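UBP3-associated protein BRE5 (Saccharomyces cerevisiae, PDB 2QIY) acts with the protease UBP3 in removing ubiquitin, a step that affects the ubiquitination state of Sec23, and is seen here as its NTF2-like domain. Local coordinates at residues A[9-14]-A[92-97]; A[24-27]-A[32-35]; A[46-51]-A[76-81]; A[110-115]-A[120-125]; A[126-131]-A[135-140]. All coordinates share one frame; numbering follows the deposited sequence.

Contacts 2 and 4 are buried, contact 1 lies at the surface, and contacts 3 and 5 fall between. Contacts 1 and 2 both use helix 11-28, near its start and near its end, with centres about 21 Å apart. Contacts 4 and 5 lie in the two hairpins that share strand 120-130. They are held by backbone hydrogen bonds, whereas contacts 1 and 2 rest on packing of side chains. Contact 4 adds the E111-K121 salt bridge and a Met-aromatic pair. Contact 3 ties a loop to a helix junction by paired amides, and it touches contact 4 where Y48 meets W114. Contact 1 touches contact 5 through T97 and I127. Contacts 1, 4 and 5 also reach the second subunit.

Contact 1: A[9-14]-A[92-97]; sequences VTVQDI and IDFQYT
V11 and F94 carry the apolar packing between the start of helix 11-28 and strand 85-97, an outermost strand of the sheet in this NTF2-like domain. The closest approach is V11 CG1 to F94 CE1, at 3.3 Å. V11 CG2 reaches the same side of the ring, 3.7 Å from F94 CD1. Both methyl groups of V11 therefore meet one margin of the ring, and V11 C lies over one face. F94 CG sits between its backbone N and carbonyl carbon (chi1 59°), which sends the ring out from the strand toward the helix. Q12 meets the other margin with its backbone and CB, and Q12 CA lies 3.8 Å from F94 CE2. Y96 adds a smaller patch, with V11 CB 3.5 Å from Y96 OH and V11 CG2 4.0 Å from Y96 CZ.

Within the two segments, the one side-chain hydrogen bond is the cap of the helix. T10 is the N-cap residue, and its OG1 accepts from D13 N at 3.1 Å, with an N-H...O angle of 161°. This fixes the first turn that presents V11 and Q12 to the strand.

Around the contact, F94 also packs on C15. K64 of the second subunit makes a cation-pi contact with the F94 ring and a hydrogen bond to F94 O. Replacing F94 by an alanine would probably leave the V11 methyl groups without their main partner and K64 of the second subunit without its ring. The contact across the segments is thus apolar packing at the surface, and F94 also takes part in the dimer interface.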
# COMPACT_ATOMS: atom_id res chain seq x y z
N VAL A 9 6.38 23.45 -9.76
CA VAL A 9 6.51 21.96 -9.62
C VAL A 9 5.23 21.36 -9.03
O VAL A 9 4.71 21.85 -8.02
CB VAL A 9 7.79 21.57 -8.81
CG1 VAL A 9 7.67 21.93 -7.33
CG2 VAL A 9 8.12 20.09 -8.98
N THR A 10 4.72 20.30 -9.67
CA THR A 10 3.45 19.68 -9.27
C THR A 10 3.68 18.56 -8.27
O THR A 10 4.78 18.01 -8.18
CB THR A 10 2.65 19.14 -10.48
OG1 THR A 10 3.26 17.94 -10.98
CG2 THR A 10 2.54 20.18 -11.59
N VAL A 11 2.62 18.21 -7.52
CA VAL A 11 2.68 17.12 -6.55
C VAL A 11 3.00 15.78 -7.24
O VAL A 11 3.77 14.98 -6.72
CB VAL A 11 1.42 17.07 -5.65
CG1 VAL A 11 0.14 16.95 -6.47
CG2 VAL A 11 1.53 15.95 -4.62
N GLN A 12 2.42 15.55 -8.42
CA GLN A 12 2.74 14.34 -9.18
C GLN A 12 4.24 14.31 -9.53
O GLN A 12 4.89 13.26 -9.41
CB GLN A 12 1.90 14.23 -10.46
CG GLN A 12 2.09 12.90 -11.17
CD GLN A 12 1.46 12.86 -12.54
OE1 GLN A 12 1.89 13.58 -13.46
NE2 GLN A 12 0.43 12.03 -12.70
N ASP A 13 4.75 15.46 -9.96
CA ASP A 13 6.18 15.63 -10.23
C ASP A 13 7.04 15.26 -9.05
O ASP A 13 8.00 14.50 -9.20
CB ASP A 13 6.50 17.09 -10.62
CG ASP A 13 6.24 17.38 -12.08
OD1 ASP A 13 5.86 16.45 -12.83
OD2 ASP A 13 6.41 18.56 -12.47
N ILE A 14 6.73 15.80 -7.87
CA ILE A 14 7.58 15.51 -6.72
C ILE A 14 7.49 14.04 -6.30
O ILE A 14 8.51 13.46 -5.90
CB ILE A 14 7.51 16.54 -5.53
CG1 ILE A 14 6.77 16.01 -4.29
CG2 ILE A 14 7.17 17.98 -6.01
CD1 ILE A 14 5.28 16.06 -4.37
N ILE A 92 1.57 4.57 -9.01
CA ILE A 92 1.80 5.55 -7.98
C ILE A 92 0.44 6.17 -7.66
O ILE A 92 -0.32 6.53 -8.59
CB ILE A 92 2.73 6.69 -8.47
CG1 ILE A 92 4.10 6.12 -8.92
CG2 ILE A 92 2.86 7.80 -7.40
CD1 ILE A 92 5.01 7.11 -9.65
N ASP A 93 0.15 6.29 -6.36
CA ASP A 93 -1.02 7.03 -5.84
C ASP A 93 -0.53 8.01 -4.81
O ASP A 93 0.38 7.71 -4.05
CB ASP A 93 -2.01 6.08 -5.15
CG ASP A 93 -2.61 5.08 -6.10
OD1 ASP A 93 -3.50 5.48 -6.88
OD2 ASP A 93 -2.18 3.90 -6.08
N PHE A 94 -1.13 9.21 -4.76
CA PHE A 94 -0.77 10.14 -3.70
C PHE A 94 -1.95 10.92 -3.18
O PHE A 94 -2.96 11.09 -3.89
CB PHE A 94 0.33 11.11 -4.16
CG PHE A 94 -0.07 11.93 -5.36
CD1 PHE A 94 -0.76 13.12 -5.20
CD2 PHE A 94 0.24 11.49 -6.65
CE1 PHE A 94 -1.13 13.88 -6.31
CE2 PHE A 94 -0.14 12.25 -7.78
CZ PHE A 94 -0.82 13.43 -7.60
N GLN A 95 -1.80 11.42 -1.95
CA GLN A 95 -2.70 12.44 -1.38
C GLN A 95 -1.91 13.35 -0.45
O GLN A 95 -0.86 12.96 0.07
CB GLN A 95 -3.83 11.80 -0.56
CG GLN A 95 -4.78 10.86 -1.30
CD GLN A 95 -5.78 10.17 -0.36
OE1 GLN A 95 -5.55 10.10 0.86
NE2 GLN A 95 -6.87 9.64 -0.92
N TYR A 96 -2.44 14.55 -0.18
CA TYR A 96 -1.87 15.39 0.86
C TYR A 96 -2.40 14.91 2.21
O TYR A 96 -3.47 14.30 2.29
CB TYR A 96 -2.23 16.85 0.63
CG TYR A 96 -1.34 17.55 -0.37
CD1 TYR A 96 -1.85 18.04 -1.57
CD2 TYR A 96 0.02 17.72 -0.10
CE1 TYR A 96 -1.02 18.69 -2.49
CE2 TYR A 96 0.85 18.37 -1.01
CZ TYR A 96 0.34 18.84 -2.20
OH TYR A 96 1.18 19.49 -3.09
N THR A 97 -1.67 15.22 3.28
CA THR A 97 -2.00 14.74 4.62
C THR A 97 -1.30 15.59 5.67
O THR A 97 -0.56 16.51 5.33
CB THR A 97 -1.55 13.26 4.77
OG1 THR A 97 -2.13 12.70 5.96
CG2 THR A 97 -0.02 13.11 4.82

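Contact 2: A[24-27]-A[32-35]; sequences ERMR and KLAY
The torsions of L33 and R25 bring their ends together. L33 CG lies anti to its carbonyl carbon (chi1 -72°), and from there the branch carries CD2 to helix 11-28. R25 starts in the same way but bends at chi3 (-96°), and this turns the guanidinium back toward L33. L33 CD2 then sits in the elbow of the arginine, 3.6 Å from R25 CB and 3.4 Å from R25 NH1. The methyl approaches the guanidinium obliquely. The two side chains are packed against each other at both ends of the arginine, near its root and near its charged tip.

M26 gives the other side of the seat. Its CG is 4.0 Å from L33 CD2 and also 4.0 Å from L33 CD1. The M26 and L33 side chains cross at about a right angle. The backbone helps too, since M26 N is 3.8 Å from L33 CD2.

Further out, F36 makes a cation-pi contact with R25. L33 also packs on F75 and V82, and M26 packs on V82 as well. L33 is therefore a buried apolar plug between three helices, 11-28, 68-77 and 79-82. In the segment that bears it, Y35 N bonds to K32 O at 3.1 Å. The arrangement is the turn-back after the long first helix of the NTF2-like fold, where the chain folds over the helix end before strand 37-38.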
# COMPACT_ATOMS: atom_id res chain seq x y z
N GLU A 24 17.05 4.68 -6.62
CA GLU A 24 18.36 4.77 -7.23
C GLU A 24 19.44 5.01 -6.19
O GLU A 24 20.57 4.56 -6.37
CB GLU A 24 18.36 5.78 -8.37
CG GLU A 24 17.57 5.28 -9.60
CD GLU A 24 17.48 6.31 -10.72
OE1 GLU A 24 17.80 7.50 -10.47
OE2 GLU A 24 17.13 5.92 -11.86
N ARG A 25 19.08 5.67 -5.08
CA ARG A 25 20.02 5.87 -3.96
C ARG A 25 20.42 4.53 -3.35
O ARG A 25 21.54 4.41 -2.82
CB ARG A 25 19.44 6.79 -2.87
CG ARG A 25 19.40 8.24 -3.27
CD ARG A 25 19.13 9.12 -2.06
NE ARG A 25 17.72 9.47 -1.91
CZ ARG A 25 16.90 8.94 -1.01
NH1 ARG A 25 17.34 8.02 -0.16
NH2 ARG A 25 15.63 9.34 -0.95
N MET A 26 19.52 3.55 -3.39
CA MET A 26 19.84 2.20 -2.95
C MET A 26 20.94 1.58 -3.78
O MET A 26 21.79 0.87 -3.26
CB MET A 26 18.62 1.30 -3.03
CG MET A 26 17.55 1.79 -2.11
SD MET A 26 16.34 0.49 -1.89
CE MET A 26 15.36 1.21 -0.56
N ARG A 27 20.87 1.82 -5.09
CA ARG A 27 21.89 1.33 -5.98
C ARG A 27 23.22 2.00 -5.69
O ARG A 27 24.27 1.35 -5.64
CB ARG A 27 21.50 1.63 -7.42
CG ARG A 27 22.38 0.97 -8.49
CD ARG A 27 21.88 1.35 -9.88
NE ARG A 27 21.88 2.81 -10.04
CZ ARG A 27 21.06 3.52 -10.81
NH1 ARG A 27 20.12 2.94 -11.55
NH2 ARG A 27 21.18 4.85 -10.83
N LYS A 32 24.04 6.20 2.81
CA LYS A 32 23.52 7.58 2.87
C LYS A 32 21.99 7.67 2.75
O LYS A 32 21.41 8.76 2.80
CB LYS A 32 24.15 8.45 1.77
CG LYS A 32 25.61 8.73 1.98
CD LYS A 32 26.10 9.60 0.84
CE LYS A 32 27.53 10.03 1.05
NZ LYS A 32 28.08 10.55 -0.24
N LEU A 33 21.35 6.52 2.58
CA LEU A 33 19.88 6.47 2.52
C LEU A 33 19.21 7.15 3.70
O LEU A 33 18.21 7.85 3.52
CB LEU A 33 19.38 5.02 2.46
CG LEU A 33 19.64 4.35 1.12
CD1 LEU A 33 19.39 2.86 1.29
CD2 LEU A 33 18.67 4.93 0.08
N ALA A 34 19.76 6.94 4.89
CA ALA A 34 19.14 7.42 6.12
C ALA A 34 19.05 8.95 6.16
O ALA A 34 18.21 9.47 6.88
CB ALA A 34 19.91 6.90 7.33
N TYR A 35 19.90 9.65 5.40
CA TYR A 35 19.92 11.12 5.32
C TYR A 35 18.56 11.69 4.87
O TYR A 35 18.21 12.83 5.18
CB TYR A 35 21.05 11.59 4.37
CG TYR A 35 21.11 13.09 4.06
CD1 TYR A 35 20.39 13.65 3.00
CD2 TYR A 35 21.91 13.95 4.84
CE1 TYR A 35 20.44 15.03 2.72
CE2 TYR A 35 21.97 15.32 4.56
CZ TYR A 35 21.24 15.85 3.51
OH TYR A 35 21.31 17.20 3.26

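Contact 3: A[46-51]-A[76-81]; sequences TNYQSK and SRNDAK
Q49 and N78 face each other through their side-chain amides. Q49 NE2 donates to N78 OD1 at 2.7 Å, and N78 ND2 donates to Q49 OE1 at 2.9 Å. Both bonds are nearly straight, with N-H...O angles of 170° and 164°. Each donor lies in the carbonyl plane of its acceptor, on a lone pair. The amide planes are 11° apart, so the pair forms a flat, two-bond ring that fixes the rotation of both groups.

Y48 comes next. Its CB is 3.2 Å from N78 OD1, and its ring lies obliquely to the N78 amide. K81 CB lies over one face of the Y48 ring. The bent K81 chain also brings CD to 4.0 Å from Y48 CD2.

The loop is shaped as a type I beta turn from N47 to S50, closed by S50 N to N47 O at 3.1 Å. N47 also makes an Asx turn, its OD1 accepting from Q49 N at 3.1 Å from above the carbonyl plane. These turns present Y48 and Q49 to the junction of helices 68-77 and 79-82. There N78 holds the N-cap position of the second helix, but its side chain makes no capping bond.

Outside the two segments, N78 ND2 also bonds to F74 O, a second hold on this buried amide. Y48 OH is hydrogen-bonded to W114 NE1, and the Y48 and W114 rings meet with their planes at about 90°.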
# COMPACT_ATOMS: atom_id res chain seq x y z
N THR A 46 12.14 -4.89 4.05
CA THR A 46 12.60 -6.24 3.73
C THR A 46 13.62 -6.75 4.76
O THR A 46 14.65 -6.11 4.96
CB THR A 46 13.27 -6.20 2.39
OG1 THR A 46 12.35 -5.55 1.48
CG2 THR A 46 13.60 -7.64 1.90
N ASN A 47 13.32 -7.89 5.40
CA ASN A 47 14.22 -8.37 6.43
C ASN A 47 15.34 -9.20 5.82
O ASN A 47 15.26 -10.43 5.73
CB ASN A 47 13.49 -9.20 7.49
CG ASN A 47 14.42 -9.56 8.64
OD1 ASN A 47 15.58 -9.13 8.69
ND2 ASN A 47 13.91 -10.36 9.58
N TYR A 48 16.38 -8.49 5.40
CA TYR A 48 17.51 -9.13 4.78
C TYR A 48 18.23 -10.13 5.70
O TYR A 48 18.95 -10.99 5.21
CB TYR A 48 18.49 -8.09 4.32
CG TYR A 48 18.03 -7.21 3.19
CD1 TYR A 48 17.84 -5.86 3.37
CD2 TYR A 48 17.83 -7.73 1.90
CE1 TYR A 48 17.44 -5.01 2.33
CE2 TYR A 48 17.43 -6.92 0.85
CZ TYR A 48 17.25 -5.57 1.07
OH TYR A 48 16.88 -4.78 -0.01
N GLN A 49 18.04 -9.98 7.01
CA GLN A 49 18.68 -10.83 8.03
C GLN A 49 17.96 -12.16 8.25
O GLN A 49 18.49 -13.07 8.91
CB GLN A 49 18.74 -10.05 9.36
CG GLN A 49 20.02 -9.26 9.58
CD GLN A 49 20.25 -8.28 8.48
OE1 GLN A 49 19.68 -7.18 8.48
NE2 GLN A 49 21.06 -8.68 7.49
N SER A 50 16.75 -12.31 7.69
CA SER A 50 15.99 -13.52 7.94
C SER A 50 16.59 -14.75 7.27
O SER A 50 16.95 -14.70 6.10
CB SER A 50 14.54 -13.36 7.50
OG SER A 50 13.84 -14.58 7.75
N LYS A 51 16.72 -15.86 8.02
CA LYS A 51 17.08 -17.19 7.45
C LYS A 51 17.30 -17.30 5.91
O LYS A 51 16.38 -17.10 5.06
CB LYS A 51 16.09 -18.26 7.91
CG LYS A 51 14.85 -18.42 7.06
CD LYS A 51 13.61 -17.85 7.70
CE LYS A 51 12.42 -17.90 6.73
NZ LYS A 51 12.04 -19.30 6.33
N SER A 76 23.10 0.12 6.16
CA SER A 76 24.53 -0.05 6.07
C SER A 76 24.96 -1.52 6.23
O SER A 76 25.83 -1.99 5.47
CB SER A 76 25.23 0.87 7.08
OG SER A 76 25.02 2.22 6.73
N ARG A 77 24.37 -2.23 7.20
CA ARG A 77 24.67 -3.66 7.42
C ARG A 77 24.35 -4.50 6.20
O ARG A 77 24.97 -5.55 5.97
CB ARG A 77 23.89 -4.20 8.62
N ASN A 78 23.38 -4.03 5.42
CA ASN A 78 22.89 -4.75 4.26
C ASN A 78 23.32 -4.12 2.95
O ASN A 78 22.69 -4.34 1.91
CB ASN A 78 21.36 -4.81 4.33
CG ASN A 78 20.91 -5.73 5.43
OD1 ASN A 78 21.24 -6.91 5.41
ND2 ASN A 78 20.18 -5.19 6.42
N ASP A 79 24.42 -3.37 3.01
CA ASP A 79 24.89 -2.58 1.88
C ASP A 79 24.92 -3.37 0.55
O ASP A 79 24.36 -2.94 -0.45
CB ASP A 79 26.28 -1.99 2.19
CG ASP A 79 26.66 -0.85 1.25
OD1 ASP A 79 27.02 -1.17 0.11
OD2 ASP A 79 26.63 0.34 1.67
N ALA A 80 25.60 -4.52 0.55
CA ALA A 80 25.77 -5.28 -0.68
C ALA A 80 24.43 -5.71 -1.29
O ALA A 80 24.20 -5.58 -2.51
CB ALA A 80 26.66 -6.50 -0.43
N LYS A 81 23.55 -6.20 -0.43
CA LYS A 81 22.21 -6.64 -0.86
C LYS A 81 21.37 -5.47 -1.37
O LYS A 81 20.75 -5.56 -2.41
CB LYS A 81 21.48 -7.31 0.31
CG LYS A 81 21.43 -8.81 0.23
CD LYS A 81 20.37 -9.22 -0.79
CE LYS A 81 20.74 -10.54 -1.48
NZ LYS A 81 19.86 -10.84 -2.65

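Contact 4: A[110-115]-A[120-125]; sequences GEMFWT and YKFCQT
M112 and F122 cross at about a right angle, with the methionine methyl over the ring. M112 CE sits 3.9 Å from the centroid of the F122 ring, only 8° off the normal, a CH-pi contact. The sulfur stands farther above the same face, so the pair is also a Met-aromatic contact. M112 CG is anti to its N (chi1 -177°), and a bend at chi3 then folds CE onto the ring. G110 N lies over the opposite face of F122, toward its rim. The ring is close to the glycine backbone there, with F122 CE2 3.4 Å from G110 C.

Y120 lies on the same sheet face as M112 and F122, and W114 meets it there, with M112 CG over one face of the indole. Y120 CD1 comes at the edge of the W114 indole, 3.7 Å from W114 CZ3. The two ring planes are 69° apart.

E111 and K121 occupy the other face, side by side and pointing the same way. K121 NZ forms a salt bridge to E111 OE2 at 2.9 Å, on the anti lone pair. A water bonded to K121 NZ also bonds to G110 O. S150 of the second subunit bonds to the same E111 OE2, so the carboxylate is shared across the dimer.

The backbones are joined by four bonds in two antiparallel hydrogen-bonded pairs, G110 with F122 and M112 with Y120. M112 N to Y120 O is 2.8 Å. This is the closing end of the beta hairpin of strands 103-114 and 120-130, in the curved sheet of the NTF2-like fold.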
# COMPACT_ATOMS: atom_id res chain seq x y z
N GLY A 110 4.54 -2.59 -7.41
CA GLY A 110 5.36 -3.08 -8.53
C GLY A 110 5.86 -4.47 -8.24
O GLY A 110 5.29 -5.19 -7.42
N GLU A 111 6.95 -4.82 -8.92
CA GLU A 111 7.59 -6.12 -8.75
C GLU A 111 9.07 -5.87 -8.51
O GLU A 111 9.72 -5.17 -9.28
CB GLU A 111 7.32 -7.02 -9.95
CG GLU A 111 5.82 -7.34 -10.06
CD GLU A 111 5.45 -8.47 -11.01
OE1 GLU A 111 6.33 -9.13 -11.59
OE2 GLU A 111 4.22 -8.74 -11.09
N MET A 112 9.55 -6.37 -7.38
CA MET A 112 10.89 -6.09 -6.89
C MET A 112 11.74 -7.36 -6.99
O MET A 112 11.24 -8.46 -6.80
CB MET A 112 10.79 -5.61 -5.42
CG MET A 112 12.10 -5.22 -4.81
SD MET A 112 11.77 -4.46 -3.21
CE MET A 112 11.08 -2.90 -3.72
N PHE A 113 13.01 -7.20 -7.29
CA PHE A 113 13.92 -8.35 -7.24
C PHE A 113 15.32 -7.84 -6.93
O PHE A 113 15.52 -6.62 -6.76
CB PHE A 113 13.88 -9.19 -8.52
CG PHE A 113 14.35 -8.47 -9.78
CD1 PHE A 113 15.57 -8.83 -10.36
CD2 PHE A 113 13.56 -7.50 -10.39
CE1 PHE A 113 16.02 -8.20 -11.51
CE2 PHE A 113 14.01 -6.86 -11.59
CZ PHE A 113 15.22 -7.22 -12.12
N TRP A 114 16.24 -8.77 -6.75
CA TRP A 114 17.64 -8.42 -6.55
C TRP A 114 18.40 -9.19 -7.61
O TRP A 114 17.90 -10.17 -8.18
CB TRP A 114 18.07 -8.78 -5.13
CG TRP A 114 17.37 -7.93 -4.06
CD1 TRP A 114 17.90 -6.86 -3.38
CD2 TRP A 114 16.04 -8.09 -3.59
NE1 TRP A 114 16.97 -6.33 -2.52
CE2 TRP A 114 15.81 -7.07 -2.63
CE3 TRP A 114 15.00 -8.99 -3.88
CZ2 TRP A 114 14.59 -6.93 -1.95
CZ3 TRP A 114 13.76 -8.84 -3.21
CH2 TRP A 114 13.58 -7.81 -2.27
N THR A 115 19.62 -8.76 -7.92
CA THR A 115 20.41 -9.47 -8.92
C THR A 115 20.31 -10.98 -8.75
O THR A 115 20.60 -11.52 -7.67
CB THR A 115 21.88 -9.03 -8.84
OG1 THR A 115 21.92 -7.60 -8.94
CG2 THR A 115 22.68 -9.69 -9.97
N TYR A 120 9.22 -10.42 -6.66
CA TYR A 120 8.26 -10.42 -5.57
C TYR A 120 7.38 -9.19 -5.75
O TYR A 120 7.90 -8.07 -5.94
CB TYR A 120 9.00 -10.25 -4.25
CG TYR A 120 9.99 -11.35 -3.95
CD1 TYR A 120 11.27 -11.33 -4.49
CD2 TYR A 120 9.62 -12.41 -3.12
CE1 TYR A 120 12.20 -12.33 -4.20
CE2 TYR A 120 10.52 -13.41 -2.82
CZ TYR A 120 11.82 -13.38 -3.37
OH TYR A 120 12.72 -14.39 -3.11
N LYS A 121 6.07 -9.38 -5.70
CA LYS A 121 5.12 -8.27 -5.86
C LYS A 121 5.16 -7.48 -4.58
O LYS A 121 5.26 -8.09 -3.51
CB LYS A 121 3.71 -8.79 -6.01
CG LYS A 121 3.36 -9.26 -7.40
CD LYS A 121 1.82 -9.15 -7.53
CE LYS A 121 1.36 -8.96 -8.97
NZ LYS A 121 1.93 -7.79 -9.68
N PHE A 122 5.07 -6.16 -4.67
CA PHE A 122 5.10 -5.37 -3.43
C PHE A 122 4.22 -4.14 -3.54
O PHE A 122 3.90 -3.67 -4.63
CB PHE A 122 6.53 -4.90 -3.12
CG PHE A 122 6.99 -3.75 -3.99
CD1 PHE A 122 6.82 -2.43 -3.54
CD2 PHE A 122 7.53 -3.96 -5.26
CE1 PHE A 122 7.20 -1.35 -4.31
CE2 PHE A 122 7.93 -2.89 -6.04
CZ PHE A 122 7.76 -1.58 -5.57
N CYS A 123 3.83 -3.65 -2.37
CA CYS A 123 3.30 -2.31 -2.24
C CYS A 123 4.14 -1.59 -1.19
O CYS A 123 4.55 -2.16 -0.17
CB CYS A 123 1.85 -2.38 -1.84
SG CYS A 123 1.42 -3.35 -0.43
N GLN A 124 4.48 -0.34 -1.47
CA GLN A 124 5.32 0.40 -0.53
C GLN A 124 4.69 1.77 -0.33
O GLN A 124 4.32 2.43 -1.30
CB GLN A 124 6.77 0.54 -1.04
CG GLN A 124 7.74 1.20 0.00
CD GLN A 124 9.23 0.97 -0.29
OE1 GLN A 124 10.10 1.37 0.51
NE2 GLN A 124 9.53 0.34 -1.40
N THR A 125 4.58 2.19 0.94
CA THR A 125 3.94 3.46 1.24
C THR A 125 4.91 4.36 1.97
O THR A 125 5.66 3.89 2.82
CB THR A 125 2.69 3.21 2.12
OG1 THR A 125 1.72 2.55 1.29
CG2 THR A 125 2.11 4.48 2.59
O HOH W 1 2.50 -5.75 -7.95

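Contact 5: A[126-131]-A[135-140]; sequences FILLPS and STFDIT
I127 O takes the backbone N of T140 at 2.8 Å, with the donor nearly along the C=O axis. The same oxygen has I139 CA beside it at 3.5 Å, a CA-H...O contact. The next backbone pair, L129 and D138, is hydrogen-bonded in both directions, and L129 N to D138 O is also 2.8 Å. At the turn end of the hairpin, S131 N donates to T136 O at 2.8 Å. S131 OG, between its N and carbonyl carbon (chi1 51°), is turned to this same oxygen.

Side chains on one face are apolar. F137 lies obliquely against L128 and P130, with F137 CD2 3.8 Å from L128 CB and F137 CE2 3.8 Å from P130 CB. L128 CD2 is 4.0 Å from I139 CG1. F18 of helix 11-28 packs on L128 and I139, so these two face the core, while F137 and P130 are partly exposed. On the other face, T140 CG2 meets L129 CB at 3.5 Å, the two side chains crossing at about a right angle.

Replacing F137 with a serine is likely to open a gap beside L128 and P130 and leave I104 of the neighbouring strand 103-114 without this packing partner. The contact therefore combines regular backbone bonds with an apolar face, of which L128 and I139 meet helix 11-28. The hydroxyls of S131 and T136 meet at the exposed turn end.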
# COMPACT_ATOMS: atom_id res chain seq x y z
N PHE A 126 4.88 5.64 1.63
CA PHE A 126 5.73 6.67 2.26
C PHE A 126 4.91 7.84 2.73
O PHE A 126 3.86 8.17 2.14
CB PHE A 126 6.67 7.25 1.21
CG PHE A 126 7.53 6.24 0.52
CD1 PHE A 126 7.06 5.58 -0.63
CD2 PHE A 126 8.83 5.97 0.98
CE1 PHE A 126 7.86 4.66 -1.29
CE2 PHE A 126 9.64 5.05 0.30
CZ PHE A 126 9.15 4.40 -0.83
N ILE A 127 5.40 8.51 3.78
CA ILE A 127 4.90 9.84 4.14
C ILE A 127 6.09 10.80 4.11
O ILE A 127 7.13 10.52 4.72
CB ILE A 127 4.21 9.89 5.52
CG1 ILE A 127 2.97 9.01 5.51
CG2 ILE A 127 3.80 11.35 5.86
CD1 ILE A 127 1.90 9.55 4.67
N LEU A 128 5.92 11.89 3.37
CA LEU A 128 6.92 12.95 3.22
C LEU A 128 6.46 14.18 3.99
O LEU A 128 5.34 14.67 3.80
CB LEU A 128 7.13 13.32 1.75
CG LEU A 128 7.42 12.18 0.77
CD1 LEU A 128 7.81 12.79 -0.56
CD2 LEU A 128 8.53 11.28 1.31
N LEU A 129 7.35 14.68 4.84
CA LEU A 129 7.06 15.86 5.66
C LEU A 129 7.94 17.03 5.18
O LEU A 129 9.15 16.91 5.11
CB LEU A 129 7.39 15.52 7.12
CG LEU A 129 7.24 16.66 8.13
CD1 LEU A 129 5.80 16.92 8.44
CD2 LEU A 129 7.98 16.29 9.40
N PRO A 130 7.33 18.19 4.89
CA PRO A 130 8.19 19.26 4.35
C PRO A 130 9.18 19.78 5.40
O PRO A 130 8.91 19.71 6.60
CB PRO A 130 7.21 20.36 3.95
CG PRO A 130 5.92 20.06 4.68
CD PRO A 130 5.92 18.61 5.03
N SER A 131 10.33 20.25 4.94
CA SER A 131 11.34 20.83 5.82
C SER A 131 10.81 22.07 6.55
O SER A 131 10.19 22.96 5.95
CB SER A 131 12.59 21.21 5.02
OG SER A 131 12.24 22.00 3.90
N SER A 135 11.16 23.72 0.75
CA SER A 135 12.00 23.35 -0.39
C SER A 135 12.26 21.85 -0.50
O SER A 135 12.28 21.29 -1.61
CB SER A 135 13.31 24.15 -0.37
OG SER A 135 13.95 24.07 0.89
N THR A 136 12.46 21.18 0.63
CA THR A 136 12.74 19.73 0.65
C THR A 136 11.75 18.99 1.54
O THR A 136 10.99 19.61 2.30
CB THR A 136 14.19 19.41 1.12
OG1 THR A 136 14.36 19.82 2.49
CG2 THR A 136 15.24 20.12 0.26
N PHE A 137 11.77 17.66 1.44
CA PHE A 137 10.94 16.79 2.26
C PHE A 137 11.81 15.74 2.94
O PHE A 137 12.81 15.29 2.37
CB PHE A 137 9.92 16.05 1.40
CG PHE A 137 8.83 16.93 0.87
CD1 PHE A 137 8.98 17.57 -0.36
CD2 PHE A 137 7.64 17.12 1.59
CE1 PHE A 137 7.97 18.40 -0.85
CE2 PHE A 137 6.63 17.92 1.10
CZ PHE A 137 6.79 18.57 -0.12
N ASP A 138 11.40 15.35 4.15
CA ASP A 138 12.00 14.21 4.84
C ASP A 138 10.98 13.07 4.88
O ASP A 138 9.79 13.29 5.10
CB ASP A 138 12.34 14.56 6.29
CG ASP A 138 13.64 15.37 6.44
OD1 ASP A 138 14.38 15.60 5.47
OD2 ASP A 138 13.91 15.76 7.59
N ILE A 139 11.47 11.84 4.69
CA ILE A 139 10.63 10.65 4.89
C ILE A 139 10.33 10.44 6.38
O ILE A 139 11.25 10.30 7.17
CB ILE A 139 11.33 9.36 4.36
CG1 ILE A 139 11.73 9.51 2.90
CG2 ILE A 139 10.40 8.17 4.50
CD1 ILE A 139 12.71 8.42 2.44
N THR A 140 9.06 10.42 6.76
CA THR A 140 8.73 10.12 8.16
C THR A 140 8.27 8.68 8.34
O THR A 140 8.31 8.14 9.45
CB THR A 140 7.68 11.08 8.75
OG1 THR A 140 6.45 10.98 8.00
CG2 THR A 140 8.20 12.51 8.73